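Local coordinates for glycinin A3B4 subunit (Glycine max, PDB 2D5F), which serves as an 11S globulin seed storage protein of soybean, built from two cupin domains and assembled into hexamers, probably as a nitrogen reserve for the seedling, at residues L57-Y62 with Q236-E241; I69-G74 with D121-P126; K75-F80 with Q112-F117; P130-N135 with G242-I247; Q158-F163 with I171-T176. All blocks are in the same frame, centred on the assembly; numbering follows the deposited sequence.

Interaction 1. Residues L57-Y62 with Q236-E241; sequences LHLPSY and QIVTVE. With CO3 (carbonate ion), chain E.
Leu57 and Val238 form an antiparallel hydrogen-bonded pair where the short strand 237-239 lines up beside strand 57-62, extending a sheet of the first cupin beta-barrel. Their side chains run side by side, and Val240 follows obliquely with CG2 3.7 Å from Leu57 CB. Because CG of Leu57 is anti to its own N (chi1 169°), its CD2 drops into the notch between the CG2 methyls of Val238 and Val240. Leu59 crosses Val238 at about a right angle, CD2 lying 4.0 Å from Val238 CG2; branched aliphatic residues suit this face because their bumps interlock.

The other face carries His58 and Ile237, with His58 CD2 4.0 Å from Ile237 CG1. The imidazole is gripped at both nitrogens: ND1 donates in a nearly straight bond (163°) to O1 of a carbonate, probably acquired from the crystallisation liquor, and NE2 pairs with Tyr164 OH. These two bonds hold the ring's rotation. A leucine in its place would probably deprive carbonate O1 and the Tyr164 hydroxyl of a partner each. Past the histidine the backbones stay joined, Leu59 N donating to Gln236 O over 3.0 Å.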
# COMPACT_ATOMS: atom_id res chain seq x y z
N LEU B 57 -35.55 13.61 15.44
CA LEU B 57 -34.98 13.09 14.21
C LEU B 57 -34.21 14.17 13.46
O LEU B 57 -34.79 15.18 13.04
CB LEU B 57 -36.08 12.51 13.31
CG LEU B 57 -35.70 12.14 11.87
CD1 LEU B 57 -34.77 10.93 11.85
CD2 LEU B 57 -36.96 11.83 11.09
N HIS B 58 -32.91 13.96 13.29
CA HIS B 58 -32.08 14.91 12.57
C HIS B 58 -32.21 14.53 11.09
O HIS B 58 -31.74 13.47 10.68
CB HIS B 58 -30.63 14.79 13.03
CG HIS B 58 -29.72 15.81 12.44
ND1 HIS B 58 -28.36 15.80 12.64
CD2 HIS B 58 -29.98 16.89 11.66
CE1 HIS B 58 -27.81 16.83 12.01
NE2 HIS B 58 -28.78 17.51 11.41
N LEU B 59 -32.86 15.39 10.32
CA LEU B 59 -33.08 15.14 8.90
C LEU B 59 -31.80 14.86 8.12
O LEU B 59 -30.75 15.46 8.38
CB LEU B 59 -33.84 16.31 8.27
CG LEU B 59 -35.18 16.65 8.95
CD1 LEU B 59 -35.89 17.75 8.17
CD2 LEU B 59 -36.05 15.40 9.02
N PRO B 60 -31.87 13.95 7.15
CA PRO B 60 -30.71 13.57 6.33
C PRO B 60 -29.94 14.72 5.68
O PRO B 60 -30.52 15.63 5.08
CB PRO B 60 -31.30 12.61 5.30
CG PRO B 60 -32.73 13.05 5.19
CD PRO B 60 -33.10 13.32 6.63
N SER B 61 -28.62 14.68 5.83
CA SER B 61 -27.74 15.70 5.26
C SER B 61 -26.34 15.13 5.05
O SER B 61 -26.02 14.04 5.52
CB SER B 61 -27.64 16.89 6.20
OG SER B 61 -26.90 16.57 7.36
N TYR B 62 -25.51 15.88 4.32
CA TYR B 62 -24.13 15.49 4.07
C TYR B 62 -23.26 16.74 3.96
O TYR B 62 -23.75 17.83 3.66
CB TYR B 62 -24.00 14.64 2.80
CG TYR B 62 -24.43 15.34 1.53
CD1 TYR B 62 -25.77 15.35 1.13
CD2 TYR B 62 -23.50 15.99 0.71
CE1 TYR B 62 -26.17 15.98 -0.06
CE2 TYR B 62 -23.89 16.63 -0.47
CZ TYR B 62 -25.22 16.61 -0.85
OH TYR B 62 -25.62 17.24 -2.01
N GLN B 236 -34.31 21.73 10.64
CA GLN B 236 -33.50 20.51 10.51
C GLN B 236 -33.63 19.34 11.50
O GLN B 236 -33.18 18.23 11.21
CB GLN B 236 -32.02 20.87 10.38
CG GLN B 236 -31.52 21.82 11.43
CD GLN B 236 -31.43 23.25 10.93
OE1 GLN B 236 -30.34 23.75 10.63
NE2 GLN B 236 -32.58 23.91 10.82
N ILE B 237 -34.20 19.59 12.67
CA ILE B 237 -34.40 18.51 13.64
C ILE B 237 -35.88 18.52 13.99
O ILE B 237 -36.40 19.49 14.54
CB ILE B 237 -33.57 18.71 14.93
CG1 ILE B 237 -32.07 18.70 14.60
CG2 ILE B 237 -33.88 17.60 15.92
CD1 ILE B 237 -31.18 18.82 15.83
N VAL B 238 -36.56 17.44 13.64
CA VAL B 238 -37.99 17.34 13.88
C VAL B 238 -38.36 16.32 14.95
O VAL B 238 -37.55 15.46 15.32
CB VAL B 238 -38.71 16.95 12.59
CG1 VAL B 238 -38.31 17.91 11.47
CG2 VAL B 238 -38.38 15.51 12.21
N THR B 239 -39.59 16.43 15.45
CA THR B 239 -40.09 15.51 16.45
C THR B 239 -40.99 14.51 15.74
O THR B 239 -41.91 14.90 15.02
CB THR B 239 -40.92 16.23 17.53
OG1 THR B 239 -40.09 17.17 18.23
CG2 THR B 239 -41.49 15.22 18.52
N VAL B 240 -40.70 13.22 15.92
CA VAL B 240 -41.49 12.18 15.29
C VAL B 240 -42.60 11.78 16.26
O VAL B 240 -42.35 11.08 17.25
CB VAL B 240 -40.63 10.93 14.96
CG1 VAL B 240 -41.48 9.88 14.24
CG2 VAL B 240 -39.45 11.34 14.09
N GLU B 241 -43.81 12.25 15.99
CA GLU B 241 -44.95 11.95 16.84
C GLU B 241 -45.29 10.48 16.76
O GLU B 241 -45.47 9.94 15.66
CB GLU B 241 -46.16 12.79 16.43
CG GLU B 241 -47.23 12.88 17.51
CD GLU B 241 -48.53 13.47 17.00
OE1 GLU B 241 -48.50 14.55 16.37
OE2 GLU B 241 -49.60 12.86 17.25
C CO3 E . -26.18 14.29 14.80
O1 CO3 E . -27.37 14.07 14.42
O2 CO3 E . -25.35 14.83 13.98
O3 CO3 E . -25.82 13.97 15.99

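Interaction 2. Residues I69-G74 with D121-P126; sequences IIVVQG and DVLVIP
Ile69 and Leu123 satisfy each other's backbones with a reciprocal pair of hydrogen bonds. Ile69 N donates to Leu123 O almost perfectly straight (178°) at 2.7 Å, and Leu123 N returns a bond of 2.6 Å to Ile69 O. The latter oxygen also receives a CA-H contact from Val122, whose CA lies 3.0 Å away. One step along, Val71 N donates to Asp121 O at 2.9 Å, and Ile70 CA approaches the same oxygen.

Between these bonds sits the non-hydrogen-bonded pair Ile70 and Val122, whose peptide groups turn outward: Ile70 bonds to Ile144, and Val122 to Glu333. The carboxylate of Asp121, the one acidic side chain here, is used locally, with OD1 bonded to Asn118 N. The side chains that meet across the pair are apolar, which suits their buried place. Ile69 keeps CG1 beside its backbone N (chi1 -49°) and extends CD1 to within 3.8 Å of Ile125 CG1, while Val71 CG2 lies 4.2 Å from Leu123 CD1.

Strand 121-125 is thus flanked by strands 67-73 and 332-334 within a cupin sheet. Strand 141-147 borders strand 67-73 on its far side, where Val72 and Gln73 both face Val142 in a classic beta bulge, and helix 362-365 packs on Val124.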
# COMPACT_ATOMS: atom_id res chain seq x y z
N ILE B 69 -17.84 12.44 15.63
CA ILE B 69 -18.79 12.81 16.67
C ILE B 69 -18.69 11.94 17.91
O ILE B 69 -18.52 10.73 17.83
CB ILE B 69 -20.22 12.70 16.14
CG1 ILE B 69 -20.33 13.40 14.78
CG2 ILE B 69 -21.21 13.31 17.13
CD1 ILE B 69 -21.61 13.09 14.04
N ILE B 70 -18.78 12.57 19.08
CA ILE B 70 -18.78 11.82 20.32
C ILE B 70 -20.13 12.07 20.97
O ILE B 70 -20.56 13.22 21.11
CB ILE B 70 -17.64 12.24 21.29
CG1 ILE B 70 -17.70 11.34 22.53
CG2 ILE B 70 -17.76 13.71 21.67
CD1 ILE B 70 -16.53 11.48 23.47
N VAL B 71 -20.82 10.99 21.30
CA VAL B 71 -22.13 11.08 21.94
C VAL B 71 -21.86 11.20 23.42
O VAL B 71 -21.35 10.26 24.03
CB VAL B 71 -22.97 9.82 21.68
CG1 VAL B 71 -24.33 9.97 22.33
CG2 VAL B 71 -23.11 9.57 20.20
N VAL B 72 -22.21 12.34 24.01
CA VAL B 72 -21.98 12.53 25.43
C VAL B 72 -23.21 12.27 26.30
O VAL B 72 -23.11 12.30 27.52
CB VAL B 72 -21.42 13.95 25.73
CG1 VAL B 72 -20.14 14.18 24.93
CG2 VAL B 72 -22.47 15.00 25.40
N GLN B 73 -24.36 12.01 25.68
CA GLN B 73 -25.57 11.75 26.45
C GLN B 73 -26.67 11.10 25.63
O GLN B 73 -26.94 11.50 24.50
CB GLN B 73 -26.12 13.05 27.06
CG GLN B 73 -27.27 12.82 28.05
CD GLN B 73 -27.94 14.11 28.51
OE1 GLN B 73 -28.97 14.52 27.97
NE2 GLN B 73 -27.34 14.76 29.50
N GLY B 74 -27.32 10.10 26.22
CA GLY B 74 -28.42 9.43 25.54
C GLY B 74 -28.07 8.27 24.64
O GLY B 74 -26.94 7.76 24.65
N ASP B 121 -19.80 6.70 22.81
CA ASP B 121 -19.48 6.24 21.47
C ASP B 121 -19.05 7.38 20.56
O ASP B 121 -19.48 8.51 20.71
CB ASP B 121 -20.70 5.57 20.81
CG ASP B 121 -20.96 4.17 21.32
OD1 ASP B 121 -21.99 3.60 20.91
OD2 ASP B 121 -20.15 3.63 22.11
N VAL B 122 -18.18 7.05 19.61
CA VAL B 122 -17.70 8.00 18.63
C VAL B 122 -18.30 7.53 17.32
O VAL B 122 -18.34 6.33 17.05
CB VAL B 122 -16.17 7.99 18.52
CG1 VAL B 122 -15.73 8.74 17.25
CG2 VAL B 122 -15.56 8.65 19.74
N LEU B 123 -18.79 8.47 16.52
CA LEU B 123 -19.37 8.16 15.22
C LEU B 123 -18.54 8.91 14.19
O LEU B 123 -18.02 9.99 14.48
CB LEU B 123 -20.83 8.64 15.15
CG LEU B 123 -21.78 8.37 16.32
CD1 LEU B 123 -23.12 9.04 16.06
CD2 LEU B 123 -21.96 6.88 16.52
N VAL B 124 -18.42 8.35 12.99
CA VAL B 124 -17.66 9.00 11.94
C VAL B 124 -18.54 9.16 10.70
O VAL B 124 -19.13 8.18 10.24
CB VAL B 124 -16.41 8.16 11.56
CG1 VAL B 124 -15.62 8.86 10.47
CG2 VAL B 124 -15.55 7.94 12.79
N ILE B 125 -18.63 10.38 10.18
CA ILE B 125 -19.43 10.62 8.98
C ILE B 125 -18.49 10.83 7.78
O ILE B 125 -17.68 11.75 7.78
CB ILE B 125 -20.28 11.90 9.09
CG1 ILE B 125 -21.04 11.95 10.42
CG2 ILE B 125 -21.25 11.97 7.91
CD1 ILE B 125 -21.96 10.77 10.66
N PRO B 126 -18.58 9.96 6.76
CA PRO B 126 -17.71 10.11 5.58
C PRO B 126 -18.09 11.33 4.75
O PRO B 126 -19.26 11.74 4.73
CB PRO B 126 -17.94 8.82 4.80
CG PRO B 126 -18.38 7.84 5.85
CD PRO B 126 -19.30 8.68 6.71

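Interaction 3. Residues K75-F80 with Q112-F117; sequences KGAIGF and QKIRHF
Phe117 lays its ring over the backbone of Gly76, the tight end of an antiparallel strand pair in the cupin barrel. Gly76 CA stands 3.9 Å from the ring centroid in a CH-pi contact, Gly76 C lies over the same ring, offset toward its rim, and Ala77 N is 3.3 Å from Phe117 CE1. A side chain on Gly76 would run into the ring, hence glycine. The ring lies there because Phe117 CG sits between its backbone N and carbonyl carbon (chi1 60°). Backbone bonds pair Gly76 with Phe117 and Ile78 with Arg115.

The opposite face is looser. Ala77 CB meets Ile114 CG2 at 3.8 Å, but His116 is partly exposed and sends NE2 to Ser248, while exposed Lys75 reaches Thr136. At the solvent side Lys113 salt-bridges Asp342 of the third subunit.

Beside Phe80, the last residue of strand 75-80, Arg115 bends at chi2 and bonds Met329 O through NH2; Phe80 CD1 lies over its guanidinium face, planes 79° apart, 3.7 Å from Arg115 NE.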
# COMPACT_ATOMS: atom_id res chain seq x y z
N LYS B 75 -29.06 7.84 23.86
CA LYS B 75 -28.87 6.73 22.94
C LYS B 75 -29.78 6.89 21.73
O LYS B 75 -30.87 7.44 21.81
CB LYS B 75 -29.17 5.41 23.65
CG LYS B 75 -30.62 5.18 23.99
CD LYS B 75 -30.79 3.86 24.74
CE LYS B 75 -32.25 3.43 24.83
NZ LYS B 75 -32.80 2.96 23.52
N GLY B 76 -29.31 6.39 20.59
CA GLY B 76 -30.10 6.50 19.38
C GLY B 76 -29.57 5.62 18.27
O GLY B 76 -28.83 4.66 18.49
N ALA B 77 -29.97 5.96 17.05
CA ALA B 77 -29.56 5.21 15.89
C ALA B 77 -29.18 6.17 14.79
O ALA B 77 -29.75 7.25 14.66
CB ALA B 77 -30.71 4.32 15.43
N ILE B 78 -28.20 5.77 13.99
CA ILE B 78 -27.75 6.58 12.88
C ILE B 78 -27.79 5.70 11.63
O ILE B 78 -27.46 4.52 11.69
CB ILE B 78 -26.31 7.10 13.10
CG1 ILE B 78 -25.84 7.87 11.85
CG2 ILE B 78 -25.38 5.93 13.41
CD1 ILE B 78 -24.51 8.60 12.04
N GLY B 79 -28.20 6.28 10.52
CA GLY B 79 -28.25 5.54 9.28
C GLY B 79 -27.59 6.33 8.18
O GLY B 79 -27.75 7.55 8.10
N PHE B 80 -26.80 5.65 7.35
CA PHE B 80 -26.13 6.32 6.24
C PHE B 80 -26.71 5.84 4.92
O PHE B 80 -27.38 4.81 4.86
CB PHE B 80 -24.64 6.00 6.22
CG PHE B 80 -23.91 6.38 7.48
CD1 PHE B 80 -23.94 5.54 8.59
CD2 PHE B 80 -23.15 7.54 7.53
CE1 PHE B 80 -23.22 5.86 9.72
CE2 PHE B 80 -22.42 7.86 8.66
CZ PHE B 80 -22.45 7.02 9.76
N GLN B 112 -30.91 0.56 4.21
CA GLN B 112 -29.58 0.10 4.60
C GLN B 112 -29.47 -0.10 6.10
O GLN B 112 -30.36 0.27 6.86
CB GLN B 112 -28.50 1.07 4.08
CG GLN B 112 -28.34 1.00 2.57
CD GLN B 112 -27.28 1.93 1.99
OE1 GLN B 112 -27.20 2.10 0.77
NE2 GLN B 112 -26.47 2.52 2.85
N LYS B 113 -28.38 -0.73 6.52
CA LYS B 113 -28.13 -1.03 7.92
C LYS B 113 -28.37 0.12 8.89
O LYS B 113 -28.00 1.26 8.63
CB LYS B 113 -26.70 -1.55 8.09
CG LYS B 113 -26.35 -1.96 9.52
CD LYS B 113 -24.92 -2.46 9.61
CE LYS B 113 -24.59 -2.91 11.03
NZ LYS B 113 -23.28 -3.62 11.08
N ILE B 114 -28.99 -0.20 10.02
CA ILE B 114 -29.24 0.78 11.07
C ILE B 114 -28.21 0.52 12.15
O ILE B 114 -28.08 -0.60 12.63
CB ILE B 114 -30.66 0.62 11.68
CG1 ILE B 114 -31.72 0.87 10.61
CG2 ILE B 114 -30.84 1.60 12.85
CD1 ILE B 114 -31.59 2.21 9.91
N ARG B 115 -27.46 1.55 12.51
CA ARG B 115 -26.44 1.40 13.53
C ARG B 115 -26.87 2.11 14.81
O ARG B 115 -27.34 3.24 14.77
CB ARG B 115 -25.11 1.98 13.04
CG ARG B 115 -24.59 1.37 11.73
CD ARG B 115 -24.45 2.45 10.66
NE ARG B 115 -24.03 1.94 9.35
CZ ARG B 115 -22.80 1.56 9.04
NH1 ARG B 115 -22.53 1.11 7.82
NH2 ARG B 115 -21.82 1.64 9.93
N HIS B 116 -26.72 1.42 15.93
CA HIS B 116 -27.09 1.97 17.22
C HIS B 116 -25.88 2.56 17.92
O HIS B 116 -24.77 2.07 17.76
CB HIS B 116 -27.70 0.87 18.09
CG HIS B 116 -29.00 0.34 17.58
ND1 HIS B 116 -30.21 0.91 17.91
CD2 HIS B 116 -29.28 -0.66 16.71
CE1 HIS B 116 -31.18 0.27 17.28
NE2 HIS B 116 -30.64 -0.69 16.54
N PHE B 117 -26.11 3.61 18.70
CA PHE B 117 -25.03 4.24 19.45
C PHE B 117 -25.50 4.60 20.85
O PHE B 117 -26.70 4.74 21.11
CB PHE B 117 -24.52 5.51 18.74
CG PHE B 117 -25.57 6.58 18.54
CD1 PHE B 117 -26.21 6.73 17.32
CD2 PHE B 117 -25.90 7.43 19.59
CE1 PHE B 117 -27.16 7.73 17.13
CE2 PHE B 117 -26.86 8.43 19.42
CZ PHE B 117 -27.49 8.58 18.18

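Interaction 4. Residues P130-N135 with G242-I247; sequences PYWTYN and GGLSVI. With CO3 (carbonate ion), chain E.
Tyr134 and Leu244 slide past each other in opposite directions, so the tyrosine follows the leucine from its far end to its root. Tyr134 CB lies 4.1 Å from Leu244 CD2 and borders the edge of the Trp132 ring. CG, opposite the backbone N (chi1 172°), which carries the ring along Leu244, is 3.8 Å from that methyl, and CD1 and CD2 flank it. Further out the partner changes: CE1 and CE2 straddle Leu244 CB, which stands over the ring face in a CH-pi contact, 3.7 Å from the centroid and 18° off the normal. CZ comes within 3.5 Å of the same CB. At the tip, OH accepts from Leu244 N at 3.0 Å (164°) and rests on Gly243 CA.

Strand 131-135 belongs to the cupin barrel, and its side chains alternate: Tyr131 and Thr133 hydrogen-bond the carbonate through their hydroxyls, whereas Trp132 and Tyr134 turn to the loop 242-247. A phenylalanine at Tyr134 keeps the ring but has no hydroxyl, and would probably leave Leu244 N without its acceptor and the loop less firmly held.

Gly243 suits its place because, at its backbone angles, a CB would jam against the preceding carbonyl O. Trp132 continues the apolar strip, CZ3 lying 4.3 Å from Leu244 CD2 and CH2 4.4 Å from Val246 CG1. Pro463 of the second subunit packs on Trp132 and Val246.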
# COMPACT_ATOMS: atom_id res chain seq x y z
N PRO B 130 -24.66 10.86 2.89
CA PRO B 130 -25.84 11.32 3.64
C PRO B 130 -26.01 10.51 4.93
O PRO B 130 -25.74 9.31 4.96
CB PRO B 130 -26.99 11.05 2.68
CG PRO B 130 -26.34 10.98 1.32
CD PRO B 130 -25.06 10.26 1.61
N TYR B 131 -26.46 11.17 5.99
CA TYR B 131 -26.71 10.48 7.24
C TYR B 131 -27.84 11.16 7.99
O TYR B 131 -28.08 12.36 7.82
CB TYR B 131 -25.47 10.46 8.14
CG TYR B 131 -25.27 11.73 8.94
CD1 TYR B 131 -24.78 12.88 8.33
CD2 TYR B 131 -25.61 11.78 10.29
CE1 TYR B 131 -24.63 14.06 9.06
CE2 TYR B 131 -25.46 12.96 11.03
CZ TYR B 131 -24.97 14.09 10.41
OH TYR B 131 -24.80 15.25 11.12
N TRP B 132 -28.54 10.38 8.82
CA TRP B 132 -29.63 10.87 9.66
C TRP B 132 -29.52 10.16 11.00
O TRP B 132 -28.97 9.06 11.09
CB TRP B 132 -31.00 10.55 9.03
CG TRP B 132 -31.24 9.10 8.75
CD1 TRP B 132 -30.98 8.43 7.59
CD2 TRP B 132 -31.72 8.12 9.68
NE1 TRP B 132 -31.26 7.09 7.73
CE2 TRP B 132 -31.72 6.87 9.01
CE3 TRP B 132 -32.15 8.16 11.01
CZ2 TRP B 132 -32.14 5.68 9.62
CZ3 TRP B 132 -32.57 6.97 11.63
CH2 TRP B 132 -32.55 5.75 10.93
N THR B 133 -30.00 10.81 12.06
CA THR B 133 -29.94 10.22 13.39
C THR B 133 -31.29 10.38 14.10
O THR B 133 -32.05 11.30 13.80
CB THR B 133 -28.85 10.87 14.25
OG1 THR B 133 -29.16 12.26 14.43
CG2 THR B 133 -27.48 10.73 13.58
N TYR B 134 -31.56 9.48 15.04
CA TYR B 134 -32.82 9.49 15.77
C TYR B 134 -32.60 9.09 17.22
O TYR B 134 -31.85 8.16 17.51
CB TYR B 134 -33.80 8.52 15.10
CG TYR B 134 -35.08 8.31 15.87
CD1 TYR B 134 -36.05 9.31 15.93
CD2 TYR B 134 -35.33 7.12 16.54
CE1 TYR B 134 -37.23 9.13 16.64
CE2 TYR B 134 -36.51 6.92 17.26
CZ TYR B 134 -37.45 7.93 17.30
OH TYR B 134 -38.62 7.77 18.01
N ASN B 135 -33.28 9.79 18.12
CA ASN B 135 -33.19 9.52 19.55
C ASN B 135 -34.14 8.37 19.86
O ASN B 135 -35.35 8.48 19.64
CB ASN B 135 -33.60 10.77 20.33
CG ASN B 135 -33.39 10.63 21.81
OD1 ASN B 135 -33.46 11.62 22.55
ND2 ASN B 135 -33.12 9.41 22.27
N GLY B 242 -45.37 9.83 17.91
CA GLY B 242 -45.69 8.42 17.95
C GLY B 242 -44.45 7.55 17.90
O GLY B 242 -44.54 6.32 18.00
N GLY B 243 -43.29 8.18 17.76
CA GLY B 243 -42.04 7.45 17.70
C GLY B 243 -41.77 6.92 16.31
O GLY B 243 -42.70 6.70 15.53
N LEU B 244 -40.50 6.72 15.99
CA LEU B 244 -40.11 6.23 14.67
C LEU B 244 -39.94 4.71 14.65
O LEU B 244 -39.48 4.11 15.63
CB LEU B 244 -38.80 6.88 14.23
CG LEU B 244 -38.23 6.53 12.85
CD1 LEU B 244 -38.92 7.35 11.76
CD2 LEU B 244 -36.73 6.82 12.85
N SER B 245 -40.29 4.09 13.53
CA SER B 245 -40.14 2.65 13.37
C SER B 245 -39.33 2.35 12.11
O SER B 245 -39.66 2.83 11.02
CB SER B 245 -41.51 1.97 13.23
OG SER B 245 -42.30 2.17 14.39
N VAL B 246 -38.26 1.57 12.27
CA VAL B 246 -37.41 1.19 11.16
C VAL B 246 -37.08 -0.29 11.34
O VAL B 246 -37.28 -0.83 12.42
CB VAL B 246 -36.07 1.97 11.12
CG1 VAL B 246 -36.33 3.47 11.11
CG2 VAL B 246 -35.20 1.58 12.32
N ILE B 247 -36.59 -0.93 10.30
CA ILE B 247 -36.24 -2.34 10.39
C ILE B 247 -34.94 -2.46 11.18
O ILE B 247 -33.94 -1.81 10.85
CB ILE B 247 -36.03 -2.95 9.00
CG1 ILE B 247 -37.28 -2.71 8.14
CG2 ILE B 247 -35.76 -4.44 9.12
CD1 ILE B 247 -37.09 -3.06 6.68
C CO3 E . -26.18 14.29 14.80
O1 CO3 E . -27.37 14.07 14.42
O2 CO3 E . -25.35 14.83 13.98
O3 CO3 E . -25.82 13.97 15.99

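Interaction 5. Residues Q158-F163 with I171-T176; sequences QNPRVF and IEHPET
Pro160 lies over one face of the imidazole of His173. Its CB stands above the ring centre, 3.8 Å from the centroid and 7° off the normal, a CH-pi contact, and its CG comes within 3.4 Å of His173 CG. A proline suits the place, its ring offering CH groups to the pi face. Val162 CG2 approaches the ring at its edge and also meets Glu172 OE2 at 3.7 Å. Thr176 CG2 fills the angle between Pro160 CD, 3.6 Å away, and Asn159 CB.

Thr176 is positioned by a 3-10 turn that begins at Pro174. There His173 O is gripped twice, by Thr176 N at 3.1 Å and Thr176 OG1 at 2.6 Å. With OG1 set between its own N and carbonyl carbon (chi1 64°), threonine can bond backward and still present CG2 to the proline. Residues 158-162 lead into strand 163-164 of the cupin barrel, and 171-176 follow it.

In the next shell, Glu172 OE1 is bonded to Tyr164 OH and Glu175 OE1 to Ser35 OG, while Glu172 O takes up Thr32 OG1, joining the chain just before the turn to strand 28-32. Gln10 of the second subunit hydrogen-bonds Thr176 O and packs against Asn159.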
# COMPACT_ATOMS: atom_id res chain seq x y z
N GLN B 158 -12.46 26.52 3.06
CA GLN B 158 -12.49 26.30 4.50
C GLN B 158 -13.84 26.41 5.21
O GLN B 158 -13.96 26.00 6.36
CB GLN B 158 -11.50 27.25 5.18
CG GLN B 158 -12.03 28.65 5.40
CD GLN B 158 -12.24 28.95 6.87
OE1 GLN B 158 -11.28 29.02 7.64
NE2 GLN B 158 -13.50 29.13 7.27
N ASN B 159 -14.84 26.96 4.54
CA ASN B 159 -16.14 27.12 5.19
C ASN B 159 -16.88 25.81 5.46
O ASN B 159 -16.84 24.88 4.65
CB ASN B 159 -17.07 28.00 4.35
CG ASN B 159 -16.57 29.42 4.21
OD1 ASN B 159 -15.63 29.69 3.45
ND2 ASN B 159 -17.19 30.34 4.93
N PRO B 160 -17.55 25.73 6.61
CA PRO B 160 -18.31 24.52 6.93
C PRO B 160 -19.56 24.60 6.05
O PRO B 160 -20.04 25.70 5.75
CB PRO B 160 -18.61 24.68 8.42
CG PRO B 160 -18.63 26.17 8.61
CD PRO B 160 -17.46 26.62 7.78
N ARG B 161 -20.06 23.46 5.60
CA ARG B 161 -21.24 23.43 4.74
C ARG B 161 -22.07 22.21 5.06
O ARG B 161 -21.53 21.13 5.27
CB ARG B 161 -20.84 23.34 3.26
CG ARG B 161 -20.14 24.53 2.64
CD ARG B 161 -19.92 24.23 1.16
NE ARG B 161 -19.52 25.40 0.38
CZ ARG B 161 -18.33 25.99 0.46
NH1 ARG B 161 -18.07 27.05 -0.30
NH2 ARG B 161 -17.41 25.52 1.28
N VAL B 162 -23.39 22.38 5.07
CA VAL B 162 -24.31 21.27 5.32
C VAL B 162 -25.35 21.23 4.21
O VAL B 162 -26.13 22.17 4.03
CB VAL B 162 -25.03 21.42 6.68
CG1 VAL B 162 -25.87 20.16 6.95
CG2 VAL B 162 -24.02 21.63 7.79
N PHE B 163 -25.35 20.14 3.44
CA PHE B 163 -26.31 19.98 2.36
C PHE B 163 -27.47 19.12 2.86
O PHE B 163 -27.32 17.92 3.05
CB PHE B 163 -25.65 19.29 1.15
CG PHE B 163 -24.58 20.11 0.48
CD1 PHE B 163 -23.35 20.32 1.10
CD2 PHE B 163 -24.82 20.69 -0.77
CE1 PHE B 163 -22.36 21.09 0.48
CE2 PHE B 163 -23.84 21.46 -1.39
CZ PHE B 163 -22.61 21.67 -0.77
N ILE B 171 -29.58 28.39 8.74
CA ILE B 171 -28.13 28.30 8.60
C ILE B 171 -27.52 27.88 9.93
O ILE B 171 -27.85 28.44 10.98
CB ILE B 171 -27.53 29.66 8.18
CG1 ILE B 171 -28.17 30.13 6.88
CG2 ILE B 171 -26.02 29.53 8.00
CD1 ILE B 171 -27.88 29.25 5.69
N GLU B 172 -26.63 26.89 9.90
CA GLU B 172 -26.00 26.43 11.14
C GLU B 172 -24.69 27.15 11.41
O GLU B 172 -24.25 27.26 12.56
CB GLU B 172 -25.78 24.91 11.08
CG GLU B 172 -27.09 24.16 10.94
CD GLU B 172 -26.93 22.66 10.81
OE1 GLU B 172 -27.94 22.00 10.51
OE2 GLU B 172 -25.81 22.14 11.01
N HIS B 173 -24.06 27.64 10.35
CA HIS B 173 -22.80 28.36 10.47
C HIS B 173 -23.00 29.70 9.77
O HIS B 173 -22.56 29.90 8.64
CB HIS B 173 -21.66 27.56 9.83
CG HIS B 173 -21.57 26.16 10.33
ND1 HIS B 173 -22.29 25.12 9.78
CD2 HIS B 173 -20.89 25.62 11.38
CE1 HIS B 173 -22.07 24.01 10.46
NE2 HIS B 173 -21.23 24.29 11.44
N PRO B 174 -23.68 30.63 10.45
CA PRO B 174 -23.98 31.97 9.94
C PRO B 174 -22.77 32.79 9.54
O PRO B 174 -22.84 33.61 8.62
CB PRO B 174 -24.76 32.61 11.09
CG PRO B 174 -24.19 31.95 12.29
CD PRO B 174 -24.10 30.51 11.86
N GLU B 175 -21.65 32.58 10.22
CA GLU B 175 -20.44 33.33 9.90
C GLU B 175 -20.03 33.14 8.44
O GLU B 175 -19.26 33.94 7.92
CB GLU B 175 -19.29 32.93 10.83
CG GLU B 175 -18.62 31.59 10.51
CD GLU B 175 -19.29 30.40 11.18
OE1 GLU B 175 -18.66 29.32 11.19
OE2 GLU B 175 -20.43 30.53 11.68
N THR B 176 -20.54 32.10 7.79
CA THR B 176 -20.19 31.83 6.39
C THR B 176 -21.03 32.61 5.39
O THR B 176 -20.68 32.69 4.21
CB THR B 176 -20.32 30.33 6.03
OG1 THR B 176 -21.69 29.92 6.15
CG2 THR B 176 -19.44 29.47 6.94

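In the fold
The centre of interaction 2 lies about 6 Å from the centre of the chain, nearer than any other; the contact is nearly all backbone bonds and aliphatic packing, untouched by other subunits. Interactions 1, 3 and 4 share the facing curled sheet: strand 131-135 runs between 56-62 and 75-80, and carbonate is bound by 1 and 4. Interaction 3 packs through Phe80 and Ile78 onto Ile125 of interaction 2, yet its outer side carries a lysine that forms a salt bridge with another subunit. Interaction 4 sets a loop against a strand, with one backbone-to-hydroxyl bond, and interaction 5 joins two loops; ring faces and methyls dominate both. Interaction 5 meets interaction 1 through Tyr62 and Phe163.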